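AGR_C_4470p (Agrobacterium tumefaciens str. C58, PDB 2HQV) is of unknown function but probably takes part in haem utilisation, as ChuX/HutX proteins do. Local coordinates at residues E54-L59 and S146-N151; W111-G116 and G121-K126; F161-E166 and A172-K177. All blocks are in the same frame, centred on the assembly; numbering follows the deposited sequence.

How the interactions relate
Interaction 1 lies in the core, its centre about 5 Å from that of the chain; interactions 2 and 3 are only partly buried, about 17 and 16 Å out. Interaction 1 is purely apolar and sets a short helix against a central strand of the six-stranded sheet. Interaction 2 combines backbone pairing with ring contacts in a separate hairpin that reaches the second subunit, and interaction 3 relies on one strong side-chain-to-backbone hydrogen bond at the approach to the C-terminal helix. Interactions 1 and 3 meet where strand 142-151 lies beside the end of strand 156-161, Ser-146 CB being 3.5 Å from Phe-161 CD1; interaction 2 touches neither.

Interaction 1: residues E54-L59 and S146-N151; sequences EILAIL and SVWFMN
With chi1 at -65°, the CG of Trp-148 lies beside its backbone N and anti to the carbonyl carbon, which sends the six-membered half of the indole toward Leu-56. Leu-56 answers with a chi1 of -110°, away from the usual staggered positions, and sets its two methyls along the CE3-CZ3 side of the six-membered ring. CD1 sits over one face, 3.9 Å from Trp-148 CZ3, while CD2 lies out past the rim, 3.9 Å from Trp-148 CE3. The same CD2 meets Met-150, a selenomethionine; the two side chains touch tip to tip, with Leu-56 CD2 4.2 Å from Met-150 SE. No hydrogen bond spans the contact, and the nearest CA atoms, those of Leu-56 and Trp-148, are 10.4 Å apart, so side chains alone bridge helix and strand.

The indole is steadied from its own strand. Its NE1 donates to Ser-146 OG at 2.9 Å with an N-H...O angle of 140°, and the hydroxyl oxygen lies in the ring plane. Met-150 SE stands at another part of the ring edge, also in plane. On the partner side, Leu-56 also begins a type I turn, closed by the bond from Leu-59 N to Leu-56 O.

Lys-159, on strand 156-161, makes a cation-pi contact with Trp-148, and Ala-43 packs against the Trp-148 side chain. Strand 142-151 runs between strands 129-139 and 156-161; its alternate residues Val-147 and Phe-149 pack against helix 72-79, whereas Trp-148 and Met-150 meet Leu-56 of helix 52-56.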
ATOM      1  N   GLU A  54      11.435  -7.335  14.181  1.00 50.17           N
ATOM      2  CA  GLU A  54      11.840  -7.812  15.497  1.00 52.21           C
ATOM      3  C   GLU A  54      11.121  -9.111  15.854  1.00 51.03           C
ATOM      4  O   GLU A  54      11.655  -9.941  16.588  1.00 51.29           O
ATOM      5  CB  GLU A  54      11.575  -6.731  16.550  1.00 54.38           C
ATOM      6  CG  GLU A  54      12.387  -5.462  16.304  1.00 58.26           C
ATOM      7  CD  GLU A  54      12.113  -4.367  17.320  1.00 61.20           C
ATOM      8  OE1 GLU A  54      12.304  -4.616  18.528  1.00 62.91           O
ATOM      9  OE2 GLU A  54      11.711  -3.258  16.908  1.00 61.07           O
ATOM     10  N   ILE A  55       9.917  -9.288  15.320  1.00 49.24           N
ATOM     11  CA  ILE A  55       9.141 -10.496  15.564  1.00 48.49           C
ATOM     12  C   ILE A  55       9.698 -11.583  14.630  1.00 47.07           C
ATOM     13  O   ILE A  55       9.720 -12.769  14.968  1.00 43.11           O
ATOM     14  CB  ILE A  55       7.634 -10.240  15.286  1.00 50.52           C
ATOM     15  CG1 ILE A  55       6.774 -11.256  16.037  1.00 53.40           C
ATOM     16  CG2 ILE A  55       7.349 -10.304  13.792  1.00 53.63           C
ATOM     17  CD1 ILE A  55       6.822 -12.649  15.481  1.00 54.64           C
ATOM     18  N   LEU A  56      10.164 -11.156  13.461  1.00 45.63           N
ATOM     19  CA  LEU A  56      10.755 -12.055  12.479  1.00 44.50           C
ATOM     20  C   LEU A  56      12.046 -12.652  13.047  1.00 43.81           C
ATOM     21  O   LEU A  56      12.287 -13.853  12.938  1.00 39.68           O
ATOM     22  CB  LEU A  56      11.054 -11.283  11.186  1.00 44.55           C
ATOM     23  CG  LEU A  56      10.213 -11.568   9.933  1.00 45.77           C
ATOM     24  CD1 LEU A  56       8.733 -11.553  10.255  1.00 44.19           C
ATOM     25  CD2 LEU A  56      10.548 -10.531   8.861  1.00 44.37           C
ATOM     26  N   ALA A  57      12.870 -11.811  13.664  1.00 44.16           N
ATOM     27  CA  ALA A  57      14.132 -12.273  14.242  1.00 46.45           C
ATOM     28  C   ALA A  57      13.906 -13.188  15.449  1.00 46.16           C
ATOM     29  O   ALA A  57      14.846 -13.776  15.979  1.00 45.34           O
ATOM     30  CB  ALA A  57      14.989 -11.074  14.650  1.00 47.14           C
ATOM     31  N   ILE A  58      12.651 -13.315  15.865  1.00 46.43           N
ATOM     32  CA  ILE A  58      12.302 -14.139  17.016  1.00 47.51           C
ATOM     33  C   ILE A  58      11.660 -15.488  16.649  1.00 46.50           C
ATOM     34  O   ILE A  58      11.462 -16.351  17.511  1.00 45.59           O
ATOM     35  CB  ILE A  58      11.397 -13.306  17.981  1.00 47.05           C
ATOM     36  CG1 ILE A  58      12.272 -12.650  19.049  1.00 48.19           C
ATOM     37  CG2 ILE A  58      10.328 -14.158  18.621  1.00 49.15           C
ATOM     38  CD1 ILE A  58      13.377 -11.780  18.498  1.00 48.80           C
ATOM     39  N   LEU A  59      11.357 -15.672  15.367  1.00 44.63           N
ATOM     40  CA  LEU A  59      10.759 -16.915  14.877  1.00 44.06           C
ATOM     41  C   LEU A  59      11.773 -18.058  14.921  1.00 42.34           C
ATOM     42  O   LEU A  59      12.978 -17.822  15.007  1.00 39.53           O
ATOM     43  CB  LEU A  59      10.281 -16.732  13.433  1.00 45.80           C
ATOM     44  CG  LEU A  59       8.844 -16.309  13.113  1.00 48.07           C
ATOM     45  CD1 LEU A  59       8.329 -15.309  14.121  1.00 47.78           C
ATOM     46  CD2 LEU A  59       8.811 -15.736  11.699  1.00 46.85           C
ATOM     47  N   SER A 146       6.891 -16.768   1.723  1.00 27.46           N
ATOM     48  CA  SER A 146       6.870 -15.450   1.096  1.00 28.53           C
ATOM     49  C   SER A 146       8.226 -14.762   1.187  1.00 28.37           C
ATOM     50  O   SER A 146       9.098 -15.161   1.968  1.00 27.12           O
ATOM     51  CB  SER A 146       5.794 -14.579   1.760  1.00 26.52           C
ATOM     52  OG  SER A 146       5.973 -14.534   3.168  1.00 27.27           O
ATOM     53  N   VAL A 147       8.405 -13.737   0.363  1.00 28.91           N
ATOM     54  CA  VAL A 147       9.642 -12.975   0.346  1.00 27.74           C
ATOM     55  C   VAL A 147       9.303 -11.538   0.743  1.00 29.43           C
ATOM     56  O   VAL A 147       8.564 -10.838   0.043  1.00 27.46           O
ATOM     57  CB  VAL A 147      10.290 -12.995  -1.053  1.00 30.34           C
ATOM     58  CG1 VAL A 147      11.649 -12.294  -1.009  1.00 27.53           C
ATOM     59  CG2 VAL A 147      10.447 -14.439  -1.529  1.00 26.95           C
ATOM     60  N   TRP A 148       9.846 -11.117   1.881  1.00 26.44           N
ATOM     61  CA  TRP A 148       9.607  -9.790   2.423  1.00 28.36           C
ATOM     62  C   TRP A 148      10.728  -8.798   2.116  1.00 28.28           C
ATOM     63  O   TRP A 148      11.867  -8.998   2.530  1.00 28.53           O
ATOM     64  CB  TRP A 148       9.462  -9.872   3.948  1.00 29.01           C
ATOM     65  CG  TRP A 148       8.266 -10.637   4.448  1.00 31.24           C
ATOM     66  CD1 TRP A 148       7.705 -11.755   3.893  1.00 30.79           C
ATOM     67  CD2 TRP A 148       7.519 -10.364   5.639  1.00 30.60           C
ATOM     68  NE1 TRP A 148       6.654 -12.189   4.663  1.00 28.90           N
ATOM     69  CE2 TRP A 148       6.516 -11.352   5.739  1.00 31.52           C
ATOM     70  CE3 TRP A 148       7.593  -9.371   6.629  1.00 33.53           C
ATOM     71  CZ2 TRP A 148       5.602 -11.389   6.798  1.00 33.01           C
ATOM     72  CZ3 TRP A 148       6.679  -9.406   7.683  1.00 32.29           C
ATOM     73  CH2 TRP A 148       5.696 -10.405   7.755  1.00 34.41           C
ATOM     74  N   PHE A 149      10.410  -7.732   1.397  1.00 26.32           N
ATOM     75  CA  PHE A 149      11.407  -6.708   1.127  1.00 29.14           C
ATOM     76  C   PHE A 149      11.225  -5.712   2.275  1.00 31.05           C
ATOM     77  O   PHE A 149      10.208  -5.027   2.358  1.00 31.14           O
ATOM     78  CB  PHE A 149      11.162  -6.065  -0.240  1.00 26.84           C
ATOM     79  CG  PHE A 149      11.588  -6.938  -1.389  1.00 28.22           C
ATOM     80  CD1 PHE A 149      10.963  -8.161  -1.611  1.00 28.03           C
ATOM     81  CD2 PHE A 149      12.657  -6.571  -2.204  1.00 27.46           C
ATOM     82  CE1 PHE A 149      11.393  -9.016  -2.627  1.00 29.09           C
ATOM     83  CE2 PHE A 149      13.100  -7.418  -3.224  1.00 28.84           C
ATOM     84  CZ  PHE A 149      12.465  -8.644  -3.436  1.00 29.46           C
HETATM   85  N   MSE A 150      12.202  -5.676   3.179  1.00 32.30           N
HETATM   86  CA  MSE A 150      12.150  -4.812   4.362  1.00 31.92           C
HETATM   87  C   MSE A 150      12.741  -3.421   4.158  1.00 32.32           C
HETATM   88  O   MSE A 150      13.679  -3.243   3.382  1.00 30.02           O
HETATM   89  CB  MSE A 150      12.908  -5.460   5.525  1.00 32.94           C
HETATM   90  CG  MSE A 150      12.666  -6.947   5.726  1.00 35.29           C
HETATM   91 SE   MSE A 150      10.835  -7.344   6.147  1.00 40.36          SE
HETATM   92  CE  MSE A 150      10.623  -6.289   7.777  1.00 37.36           C
ATOM     93  N   ASN A 151      12.195  -2.440   4.872  1.00 33.81           N
ATOM     94  CA  ASN A 151      12.713  -1.079   4.801  1.00 36.78           C
ATOM     95  C   ASN A 151      13.626  -0.860   6.015  1.00 39.02           C
ATOM     96  O   ASN A 151      13.796  -1.759   6.840  1.00 37.54           O
ATOM     97  CB  ASN A 151      11.580  -0.043   4.796  1.00 35.38           C
ATOM     98  CG  ASN A 151      10.650  -0.175   5.992  1.00 38.65           C
ATOM     99  OD1 ASN A 151      11.091  -0.414   7.115  1.00 37.07           O
ATOM    100  ND2 ASN A 151       9.356   0.000   5.755  1.00 36.21           N
TER

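Interaction 2: residues W111-G116 and G121-K126; sequences WFNIHG and GGHIKK
Phe-112 and Ile-124 form a hydrogen-bonded antiparallel pair held in both directions: Phe-112 N reaches Ile-124 O at 2.7 Å with a nearly straight N-H...O angle of 177°, and Ile-124 N reaches Phe-112 O at 2.8 Å. A second such pair, Ile-114 with Gly-122, is more bent; Ile-114 N to Gly-122 O is 3.0 Å, in keeping with the corner the chain turns at Gly-122.

Lys-125 lies over one face of Trp-111. Its chi1 of -163° puts CG anti to the backbone N, and the chain stays extended, which lays CB, CG and CD along the indole; CB is 3.6 Å from the centroid of the six-membered ring in a CH-pi contact. The edge of the His-115 ring is turned toward the face of the His-123 ring (offset edge-to-face, planes at 79°), with His-115 NE2 3.7 Å from His-123 CE1.

These contacts belong to a beta hairpin, strands 111-114 and 123-124, in the small three-stranded sheet completed by strand 105-108. Gly-121, His-123 and Ile-124 also pair with an antiparallel strand of the second subunit, so the sheet continues across the dimer interface.

Among polar groups, Asn-113 ND2 approaches the edge of the His-123 ring, 2.8 Å from His-123 ND1, and Lys-126 NZ forms salt bridges with Asp-73 and Glu-107.

On the face carrying Phe-112, Ile-114 and Ile-124, Ile-114 CD1 meets Ile-124 CD1 at 4.0 Å, and Phe-112 CB is 4.2 Å from Ile-124 CB. Trp-76 and Phe-72 of helix 72-79 meet the Phe-112 ring edge-to-face.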
ATOM      1  N   TRP A 111      14.375   4.605  -7.352  1.00 31.62           N
ATOM      2  CA  TRP A 111      13.123   3.915  -7.626  1.00 31.91           C
ATOM      3  C   TRP A 111      13.255   2.886  -8.739  1.00 32.05           C
ATOM      4  O   TRP A 111      13.927   3.107  -9.763  1.00 29.15           O
ATOM      5  CB  TRP A 111      12.014   4.908  -7.983  1.00 33.04           C
ATOM      6  CG  TRP A 111      11.551   5.759  -6.826  1.00 35.39           C
ATOM      7  CD1 TRP A 111      12.134   6.912  -6.361  1.00 36.24           C
ATOM      8  CD2 TRP A 111      10.407   5.525  -5.993  1.00 35.02           C
ATOM      9  NE1 TRP A 111      11.415   7.409  -5.294  1.00 34.94           N
ATOM     10  CE2 TRP A 111      10.353   6.579  -5.047  1.00 35.09           C
ATOM     11  CE3 TRP A 111       9.419   4.532  -5.956  1.00 35.85           C
ATOM     12  CZ2 TRP A 111       9.348   6.663  -4.073  1.00 37.15           C
ATOM     13  CZ3 TRP A 111       8.417   4.618  -4.988  1.00 37.05           C
ATOM     14  CH2 TRP A 111       8.392   5.678  -4.060  1.00 34.54           C
ATOM     15  N   PHE A 112      12.601   1.757  -8.504  1.00 30.53           N
ATOM     16  CA  PHE A 112      12.569   0.627  -9.412  1.00 32.09           C
ATOM     17  C   PHE A 112      11.170   0.677 -10.017  1.00 32.68           C
ATOM     18  O   PHE A 112      10.174   0.351  -9.361  1.00 29.69           O
ATOM     19  CB  PHE A 112      12.797  -0.659  -8.604  1.00 31.42           C
ATOM     20  CG  PHE A 112      13.056  -1.876  -9.441  1.00 34.56           C
ATOM     21  CD1 PHE A 112      14.214  -1.979 -10.206  1.00 35.82           C
ATOM     22  CD2 PHE A 112      12.156  -2.940  -9.438  1.00 34.86           C
ATOM     23  CE1 PHE A 112      14.474  -3.121 -10.952  1.00 37.47           C
ATOM     24  CE2 PHE A 112      12.403  -4.091 -10.181  1.00 35.17           C
ATOM     25  CZ  PHE A 112      13.564  -4.184 -10.941  1.00 37.82           C
ATOM     26  N   ASN A 113      11.108   1.112 -11.269  1.00 32.16           N
ATOM     27  CA  ASN A 113       9.859   1.258 -11.989  1.00 33.56           C
ATOM     28  C   ASN A 113       9.517  -0.017 -12.753  1.00 35.39           C
ATOM     29  O   ASN A 113      10.180  -0.382 -13.727  1.00 32.49           O
ATOM     30  CB  ASN A 113       9.981   2.466 -12.915  1.00 36.61           C
ATOM     31  CG  ASN A 113      10.512   3.693 -12.180  1.00 37.85           C
ATOM     32  OD1 ASN A 113      11.417   4.378 -12.656  1.00 40.31           O
ATOM     33  ND2 ASN A 113       9.948   3.968 -11.009  1.00 36.71           N
ATOM     34  N   ILE A 114       8.470  -0.691 -12.290  1.00 34.72           N
ATOM     35  CA  ILE A 114       8.041  -1.949 -12.883  1.00 38.69           C
ATOM     36  C   ILE A 114       6.786  -1.845 -13.736  1.00 41.17           C
ATOM     37  O   ILE A 114       5.727  -1.423 -13.265  1.00 40.38           O
ATOM     38  CB  ILE A 114       7.797  -3.009 -11.793  1.00 37.65           C
ATOM     39  CG1 ILE A 114       6.867  -2.442 -10.713  1.00 35.23           C
ATOM     40  CG2 ILE A 114       9.128  -3.458 -11.202  1.00 38.92           C
ATOM     41  CD1 ILE A 114       6.452  -3.462  -9.659  1.00 35.52           C
ATOM     42  N   HIS A 115       6.916  -2.243 -14.996  1.00 45.73           N
ATOM     43  CA  HIS A 115       5.810  -2.218 -15.942  1.00 48.82           C
ATOM     44  C   HIS A 115       6.036  -3.297 -16.997  1.00 50.33           C
ATOM     45  O   HIS A 115       7.123  -3.410 -17.566  1.00 49.22           O
ATOM     46  CB  HIS A 115       5.710  -0.847 -16.619  1.00 51.82           C
ATOM     47  CG  HIS A 115       5.392   0.276 -15.680  1.00 55.33           C
ATOM     48  ND1 HIS A 115       4.212   0.343 -14.970  1.00 56.60           N
ATOM     49  CD2 HIS A 115       6.098   1.382 -15.341  1.00 57.07           C
ATOM     50  CE1 HIS A 115       4.203   1.442 -14.235  1.00 56.44           C
ATOM     51  NE2 HIS A 115       5.336   2.090 -14.442  1.00 56.93           N
ATOM     52  N   GLY A 116       5.007  -4.097 -17.244  1.00 50.05           N
ATOM     53  CA  GLY A 116       5.116  -5.153 -18.233  1.00 50.64           C
ATOM     54  C   GLY A 116       3.760  -5.774 -18.480  1.00 50.76           C
ATOM     55  O   GLY A 116       2.735  -5.176 -18.154  1.00 50.17           O
ATOM     56  N   GLY A 121       2.028  -3.538 -11.354  1.00 28.35           N
ATOM     57  CA  GLY A 121       2.841  -2.467 -11.895  1.00 30.39           C
ATOM     58  C   GLY A 121       2.983  -1.310 -10.925  1.00 31.39           C
ATOM     59  O   GLY A 121       2.340  -1.278  -9.875  1.00 30.38           O
ATOM     60  N   GLY A 122       3.828  -0.352 -11.276  1.00 32.52           N
ATOM     61  CA  GLY A 122       4.021   0.787 -10.406  1.00 30.92           C
ATOM     62  C   GLY A 122       5.466   1.141 -10.150  1.00 31.92           C
ATOM     63  O   GLY A 122       6.311   1.055 -11.047  1.00 27.72           O
ATOM     64  N   HIS A 123       5.754   1.511  -8.903  1.00 30.52           N
ATOM     65  CA  HIS A 123       7.094   1.949  -8.534  1.00 31.07           C
ATOM     66  C   HIS A 123       7.503   1.521  -7.140  1.00 30.25           C
ATOM     67  O   HIS A 123       6.783   1.772  -6.171  1.00 26.96           O
ATOM     68  CB  HIS A 123       7.145   3.471  -8.611  1.00 33.42           C
ATOM     69  CG  HIS A 123       6.516   4.025  -9.846  1.00 34.90           C
ATOM     70  ND1 HIS A 123       7.199   4.158 -11.035  1.00 38.41           N
ATOM     71  CD2 HIS A 123       5.243   4.418 -10.096  1.00 36.66           C
ATOM     72  CE1 HIS A 123       6.375   4.607 -11.965  1.00 39.68           C
ATOM     73  NE2 HIS A 123       5.181   4.771 -11.420  1.00 38.26           N
ATOM     74  N   ILE A 124       8.680   0.904  -7.050  1.00 28.69           N
ATOM     75  CA  ILE A 124       9.219   0.441  -5.781  1.00 28.18           C
ATOM     76  C   ILE A 124      10.412   1.318  -5.377  1.00 29.76           C
ATOM     77  O   ILE A 124      11.329   1.531  -6.181  1.00 27.45           O
ATOM     78  CB  ILE A 124       9.657  -1.029  -5.904  1.00 27.92           C
ATOM     79  CG1 ILE A 124       8.440  -1.892  -6.266  1.00 26.75           C
ATOM     80  CG2 ILE A 124      10.311  -1.499  -4.614  1.00 30.58           C
ATOM     81  CD1 ILE A 124       8.736  -3.375  -6.407  1.00 29.79           C
ATOM     82  N   LYS A 125      10.406   1.829  -4.146  1.00 29.00           N
ATOM     83  CA  LYS A 125      11.514   2.669  -3.697  1.00 31.96           C
ATOM     84  C   LYS A 125      12.644   1.756  -3.230  1.00 31.62           C
ATOM     85  O   LYS A 125      12.879   1.572  -2.029  1.00 30.79           O
ATOM     86  CB  LYS A 125      11.081   3.615  -2.569  1.00 33.72           C
ATOM     87  CG  LYS A 125      12.064   4.778  -2.365  1.00 37.33           C
ATOM     88  CD  LYS A 125      11.591   5.780  -1.322  1.00 40.26           C
ATOM     89  CE  LYS A 125      12.618   6.897  -1.129  1.00 44.29           C
ATOM     90  NZ  LYS A 125      12.145   7.901  -0.131  1.00 47.54           N
ATOM     91  N   LYS A 126      13.329   1.189  -4.216  1.00 29.54           N
ATOM     92  CA  LYS A 126      14.425   0.259  -4.014  1.00 32.42           C
ATOM     93  C   LYS A 126      15.508   0.742  -3.061  1.00 32.79           C
ATOM     94  O   LYS A 126      16.047  -0.052  -2.296  1.00 30.27           O
ATOM     95  CB  LYS A 126      15.057  -0.096  -5.370  1.00 32.81           C
ATOM     96  CG  LYS A 126      16.265  -1.013  -5.283  1.00 34.93           C
ATOM     97  CD  LYS A 126      16.957  -1.158  -6.635  1.00 36.79           C
ATOM     98  CE  LYS A 126      18.295  -1.873  -6.497  1.00 40.07           C
ATOM     99  NZ  LYS A 126      19.066  -1.912  -7.772  1.00 38.59           N
TER

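Interaction 3: residues F161-E166 and A172-K177; sequences FVRRDE and AGQLAK
A glutamine side chain that captures a backbone N-H ties the start of the C-terminal helix, 172-185, to the chain leaving strand 156-161: Gln-174 on the helix holds the main chain at Arg-163. This is a local tie within the strand-to-helix connection, where the chain runs out of the end of inner strand 156-161 of the large antiparallel sheet, and it links the first turn of the helix to the 161-166 segment. The nearest CA atoms, of Val-162 and Leu-175, are 6.4 Å apart, and the only hydrogen bond across the two segments is made by the glutamine amide.

Gln-174 is nearly fully extended: its CG lies opposite the backbone N (chi1 -163°) and the chain stays straight beyond it, which carries the amide across to Arg-163. There Arg-163 N donates to Gln-174 OE1 at 2.7 Å, with an N-H...O angle of 166°. The donor lies nearly along the C=O axis, the C=O...N angle being 172°, so the N-H meets the oxygen almost head-on. At the other end of the amide, Gln-174 NE2 donates to the carbonyl oxygens of Trp-82 and Glu-84, which, together with the bond at OE1, settles which way round the amide is turned.

Val-162 packs alongside. Its side chain and that of Gln-174 run antiparallel beside one another, with Val-162 CG1 4.1 Å from Gln-174 CG and, as close to the helix backbone, 4.1 Å from Leu-175 N. Arg-163 bends away through its chi2 and chi3 torsions to a salt bridge with Glu-84. The accepting oxygen is also lined by carbon: Val-162 CA lies 3.3 Å and Val-162 CG1 3.5 Å from Gln-174 OE1, with Arg-163 CB at 3.8 Å from the same atom.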
ATOM      1  N   PHE A 161       4.229 -13.687  -2.236  1.00 26.37           N
ATOM      2  CA  PHE A 161       3.846 -14.995  -1.735  1.00 29.36           C
ATOM      3  C   PHE A 161       3.843 -16.073  -2.801  1.00 28.82           C
ATOM      4  O   PHE A 161       3.519 -15.816  -3.958  1.00 25.28           O
ATOM      5  CB  PHE A 161       2.448 -14.936  -1.114  1.00 29.90           C
ATOM      6  CG  PHE A 161       2.433 -14.430   0.288  1.00 32.28           C
ATOM      7  CD1 PHE A 161       2.411 -15.319   1.355  1.00 32.91           C
ATOM      8  CD2 PHE A 161       2.475 -13.064   0.550  1.00 32.79           C
ATOM      9  CE1 PHE A 161       2.432 -14.858   2.671  1.00 34.97           C
ATOM     10  CE2 PHE A 161       2.496 -12.591   1.867  1.00 33.41           C
ATOM     11  CZ  PHE A 161       2.475 -13.494   2.927  1.00 33.25           C
ATOM     12  N   VAL A 162       4.214 -17.283  -2.393  1.00 28.31           N
ATOM     13  CA  VAL A 162       4.184 -18.434  -3.285  1.00 29.24           C
ATOM     14  C   VAL A 162       2.691 -18.790  -3.373  1.00 31.67           C
ATOM     15  O   VAL A 162       1.992 -18.795  -2.362  1.00 28.07           O
ATOM     16  CB  VAL A 162       4.977 -19.619  -2.680  1.00 29.03           C
ATOM     17  CG1 VAL A 162       4.708 -20.894  -3.464  1.00 30.15           C
ATOM     18  CG2 VAL A 162       6.467 -19.302  -2.709  1.00 28.88           C
ATOM     19  N   ARG A 163       2.206 -19.072  -4.573  1.00 34.67           N
ATOM     20  CA  ARG A 163       0.794 -19.399  -4.761  1.00 40.51           C
ATOM     21  C   ARG A 163       0.427 -20.827  -4.386  1.00 41.92           C
ATOM     22  O   ARG A 163       1.291 -21.674  -4.181  1.00 37.07           O
ATOM     23  CB  ARG A 163       0.387 -19.148  -6.214  1.00 44.57           C
ATOM     24  CG  ARG A 163       0.579 -17.715  -6.670  1.00 51.35           C
ATOM     25  CD  ARG A 163      -0.302 -16.760  -5.887  1.00 54.59           C
ATOM     26  NE  ARG A 163      -1.714 -16.904  -6.225  1.00 58.99           N
ATOM     27  CZ  ARG A 163      -2.211 -16.684  -7.437  1.00 61.48           C
ATOM     28  NH1 ARG A 163      -1.406 -16.310  -8.422  1.00 62.30           N
ATOM     29  NH2 ARG A 163      -3.512 -16.824  -7.662  1.00 61.56           N
ATOM     30  N   ARG A 164      -0.879 -21.072  -4.300  1.00 45.35           N
ATOM     31  CA  ARG A 164      -1.425 -22.384  -3.977  1.00 48.53           C
ATOM     32  C   ARG A 164      -2.234 -22.871  -5.179  1.00 51.08           C
ATOM     33  O   ARG A 164      -2.723 -22.063  -5.973  1.00 51.89           O
ATOM     34  CB  ARG A 164      -2.329 -22.283  -2.750  1.00 48.97           C
ATOM     35  CG  ARG A 164      -1.584 -21.948  -1.476  1.00 50.95           C
ATOM     36  CD  ARG A 164      -2.531 -21.551  -0.360  1.00 51.51           C
ATOM     37  NE  ARG A 164      -1.802 -21.193   0.854  1.00 52.15           N
ATOM     38  CZ  ARG A 164      -1.176 -22.065   1.639  1.00 52.33           C
ATOM     39  NH1 ARG A 164      -1.188 -23.359   1.345  1.00 49.02           N
ATOM     40  NH2 ARG A 164      -0.527 -21.635   2.716  1.00 53.46           N
ATOM     41  N   ASP A 165      -2.378 -24.182  -5.322  1.00 52.49           N
ATOM     42  CA  ASP A 165      -3.131 -24.721  -6.448  1.00 55.77           C
ATOM     43  C   ASP A 165      -4.591 -24.985  -6.095  1.00 57.35           C
ATOM     44  O   ASP A 165      -5.082 -24.524  -5.062  1.00 56.29           O
ATOM     45  CB  ASP A 165      -2.461 -26.001  -6.967  1.00 55.55           C
ATOM     46  CG  ASP A 165      -2.382 -27.098  -5.918  1.00 53.93           C
ATOM     47  OD1 ASP A 165      -1.536 -27.999  -6.076  1.00 55.29           O
ATOM     48  OD2 ASP A 165      -3.166 -27.074  -4.948  1.00 53.92           O
ATOM     49  N   GLU A 166      -5.281 -25.717  -6.964  1.00 60.07           N
ATOM     50  CA  GLU A 166      -6.689 -26.042  -6.751  1.00 62.08           C
ATOM     51  C   GLU A 166      -6.871 -26.795  -5.439  1.00 63.40           C
ATOM     52  O   GLU A 166      -7.785 -26.505  -4.666  1.00 63.90           O
ATOM     53  CB  GLU A 166      -7.214 -26.880  -7.915  1.00 63.11           C
ATOM     54  N   ALA A 172       3.885 -26.722  -6.384  1.00 35.68           N
ATOM     55  CA  ALA A 172       5.127 -27.491  -6.387  1.00 34.75           C
ATOM     56  C   ALA A 172       6.341 -26.832  -7.034  1.00 34.13           C
ATOM     57  O   ALA A 172       7.349 -26.594  -6.369  1.00 32.70           O
ATOM     58  CB  ALA A 172       4.878 -28.856  -7.030  1.00 37.33           C
ATOM     59  N   GLY A 173       6.256 -26.551  -8.331  1.00 34.57           N
ATOM     60  CA  GLY A 173       7.377 -25.942  -9.027  1.00 34.74           C
ATOM     61  C   GLY A 173       7.854 -24.629  -8.429  1.00 33.45           C
ATOM     62  O   GLY A 173       9.057 -24.396  -8.280  1.00 32.43           O
ATOM     63  N   GLN A 174       6.905 -23.768  -8.089  1.00 31.55           N
ATOM     64  CA  GLN A 174       7.219 -22.465  -7.512  1.00 31.10           C
ATOM     65  C   GLN A 174       7.847 -22.623  -6.133  1.00 28.78           C
ATOM     66  O   GLN A 174       8.849 -21.986  -5.818  1.00 27.55           O
ATOM     67  CB  GLN A 174       5.943 -21.636  -7.406  1.00 31.63           C
ATOM     68  CG  GLN A 174       6.181 -20.155  -7.212  1.00 33.07           C
ATOM     69  CD  GLN A 174       4.908 -19.364  -7.385  1.00 32.89           C
ATOM     70  OE1 GLN A 174       4.137 -19.204  -6.445  1.00 33.60           O
ATOM     71  NE2 GLN A 174       4.668 -18.881  -8.601  1.00 33.67           N
ATOM     72  N   LEU A 175       7.246 -23.484  -5.319  1.00 28.32           N
ATOM     73  CA  LEU A 175       7.737 -23.753  -3.971  1.00 29.29           C
ATOM     74  C   LEU A 175       9.192 -24.197  -3.999  1.00 28.97           C
ATOM     75  O   LEU A 175      10.001 -23.727  -3.205  1.00 27.57           O
ATOM     76  CB  LEU A 175       6.881 -24.832  -3.301  1.00 28.88           C
ATOM     77  CG  LEU A 175       7.323 -25.270  -1.902  1.00 29.90           C
ATOM     78  CD1 LEU A 175       7.392 -24.056  -0.976  1.00 30.73           C
ATOM     79  CD2 LEU A 175       6.348 -26.309  -1.357  1.00 33.54           C
ATOM     80  N   ALA A 176       9.521 -25.108  -4.914  1.00 30.53           N
ATOM     81  CA  ALA A 176      10.888 -25.609  -5.037  1.00 30.79           C
ATOM     82  C   ALA A 176      11.888 -24.473  -5.295  1.00 31.27           C
ATOM     83  O   ALA A 176      12.976 -24.450  -4.711  1.00 29.31           O
ATOM     84  CB  ALA A 176      10.970 -26.649  -6.162  1.00 33.24           C
ATOM     85  N   LYS A 177      11.519 -23.533  -6.164  1.00 28.98           N
ATOM     86  CA  LYS A 177      12.396 -22.402  -6.476  1.00 29.91           C
ATOM     87  C   LYS A 177      12.563 -21.493  -5.261  1.00 28.26           C
ATOM     88  O   LYS A 177      13.643 -20.956  -5.017  1.00 24.94           O
ATOM     89  CB  LYS A 177      11.833 -21.597  -7.655  1.00 31.94           C
ATOM     90  CG  LYS A 177      11.711 -22.414  -8.943  1.00 33.75           C
ATOM     91  CD  LYS A 177      11.152 -21.589 -10.085  1.00 37.15           C
ATOM     92  CE  LYS A 177      11.040 -22.416 -11.362  1.00 40.41           C
ATOM     93  NZ  LYS A 177      10.519 -21.595 -12.493  1.00 42.64           N
TER